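Local coordinates for protein LAIR1 ecotodomain from MGD21 antibody (Homo sapiens, PDB 7JZK) that forms the collagen-receptor-derived immunoglobulin domain inserted into a malaria antibody, through which that antibody recognises RIFIN proteins of Plasmodium, at residues C78-Y81 / W86-Q89. Sequence-based numbering, arbitrary orientation.
Sequences CIYY and WSEQ
W86 lays its indole against the neighbouring strand, where Y81 covers one face: the CD1 edge of the tyrosine points into the five-membered ring in an edge-to-face pair with planes 72° apart, while CB of Y81 sits 3.9 Å from the centroid of the six-membered ring. CG of Y81 lies anti to its backbone N (chi1 -168°), which brings CD1 within 3.7 Å of W86 CD2. I79 crosses the indole at about a right angle, its CG1 3.7 Å from W86 CE3, and its CD1 reaches on to CG of Q89. Y80 faces the other way, yet CB of S87 stands over its ring, 3.6 Å from the centroid, in a CH-pi contact. One nearly straight bond, S87 N to Y80 O at 2.8 Å, ties the backbones beside the Y81–W86 pair. Pairing is interrupted after S87; Q89 CA comes to 3.5 Å from C78 O, and backbone bonding resumes between C78 and S90. F105 of the Rifin chain packs edge-to-face with Y81, meets the W86 ring, and its N is hydrogen-bonded to Y81 OH. This is the F–G hairpin of an immunoglobulin sandwich, strands 74-82 and 85-97, its sheets joined by the C26–C78 disulfide, here presenting aromatics to the Rifin chain.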
loop_
_atom_site.group_PDB
_atom_site.type_symbol
_atom_site.label_atom_id
_atom_site.label_comp_id
_atom_site.label_asym_id
_atom_site.label_seq_id
_atom_site.Cartn_x
_atom_site.Cartn_y
_atom_site.Cartn_z
ATOM N N CYS A 78 14.333 6.470 3.544
ATOM C CA CYS A 78 14.498 5.025 3.525
ATOM C C CYS A 78 14.304 4.437 4.910
ATOM O O CYS A 78 14.507 5.093 5.937
ATOM C CB CYS A 78 15.875 4.595 2.996
ATOM S SG CYS A 78 16.379 5.355 1.425
ATOM N N ILE A 79 13.874 3.186 4.917
ATOM C CA ILE A 79 13.843 2.409 6.142
ATOM C C ILE A 79 14.038 0.962 5.729
ATOM O O ILE A 79 13.628 0.551 4.646
ATOM C CB ILE A 79 12.530 2.636 6.927
ATOM C CG1 ILE A 79 12.566 1.942 8.288
ATOM C CG2 ILE A 79 11.351 2.168 6.132
ATOM C CD1 ILE A 79 11.330 2.193 9.093
ATOM N N TYR A 80 14.715 0.191 6.556
ATOM C CA TYR A 80 14.962 -1.176 6.154
ATOM C C TYR A 80 14.568 -2.101 7.283
ATOM O O TYR A 80 14.431 -1.690 8.440
ATOM C CB TYR A 80 16.415 -1.410 5.737
ATOM C CG TYR A 80 17.424 -1.260 6.843
ATOM C CD1 TYR A 80 18.094 -0.062 7.026
ATOM C CD2 TYR A 80 17.735 -2.324 7.686
ATOM C CE1 TYR A 80 19.015 0.083 8.011
ATOM C CE2 TYR A 80 18.649 -2.184 8.682
ATOM C CZ TYR A 80 19.290 -0.980 8.846
ATOM O OH TYR A 80 20.229 -0.834 9.852
ATOM N N TYR A 81 14.343 -3.351 6.911
ATOM C CA TYR A 81 13.929 -4.388 7.840
ATOM C C TYR A 81 15.030 -5.426 7.940
ATOM O O TYR A 81 15.464 -5.963 6.928
ATOM C CB TYR A 81 12.608 -5.036 7.387
ATOM C CG TYR A 81 11.959 -5.935 8.436
ATOM C CD1 TYR A 81 11.203 -5.407 9.460
ATOM C CD2 TYR A 81 12.110 -7.318 8.405
ATOM C CE1 TYR A 81 10.628 -6.233 10.433
ATOM C CE2 TYR A 81 11.528 -8.138 9.378
ATOM C CZ TYR A 81 10.791 -7.591 10.376
ATOM O OH TYR A 81 10.207 -8.406 11.310
ATOM N N TRP A 86 12.181 -3.275 12.179
ATOM C CA TRP A 86 12.409 -2.147 11.305
ATOM C C TRP A 86 13.505 -1.302 11.932
ATOM O O TRP A 86 13.546 -1.131 13.151
ATOM C CB TRP A 86 11.132 -1.311 11.160
ATOM C CG TRP A 86 10.133 -1.872 10.228
ATOM C CD1 TRP A 86 8.915 -2.404 10.553
ATOM C CD2 TRP A 86 10.225 -1.914 8.805
ATOM N NE1 TRP A 86 8.258 -2.803 9.417
ATOM C CE2 TRP A 86 9.039 -2.508 8.328
ATOM C CE3 TRP A 86 11.199 -1.517 7.888
ATOM C CZ2 TRP A 86 8.802 -2.718 6.971
ATOM C CZ3 TRP A 86 10.965 -1.728 6.540
ATOM C CH2 TRP A 86 9.777 -2.320 6.097
ATOM N N SER A 87 14.383 -0.764 11.103
ATOM C CA SER A 87 15.345 0.216 11.562
ATOM C C SER A 87 14.674 1.574 11.742
ATOM O O SER A 87 13.516 1.779 11.363
ATOM C CB SER A 87 16.459 0.337 10.554
ATOM O OG SER A 87 15.929 0.937 9.412
ATOM N N GLU A 88 15.395 2.515 12.341
ATOM C CA GLU A 88 14.919 3.889 12.360
ATOM C C GLU A 88 15.027 4.478 10.961
ATOM O O GLU A 88 15.840 4.042 10.144
ATOM C CB GLU A 88 15.719 4.731 13.344
ATOM C CG GLU A 88 16.200 3.948 14.565
ATOM C CD GLU A 88 17.678 3.504 14.475
ATOM O OE1 GLU A 88 18.506 4.009 15.268
ATOM O OE2 GLU A 88 18.012 2.641 13.629
ATOM N N GLN A 89 14.147 5.423 10.659
ATOM C CA GLN A 89 14.112 5.985 9.317
ATOM C C GLN A 89 15.331 6.868 9.082
ATOM O O GLN A 89 15.910 7.428 10.012
ATOM C CB GLN A 89 12.826 6.793 9.101
ATOM C CG GLN A 89 11.561 6.044 9.449
ATOM C CD GLN A 89 11.210 6.235 10.899
ATOM O OE1 GLN A 89 12.027 6.732 11.677
ATOM N NE2 GLN A 89 9.989 5.879 11.277
#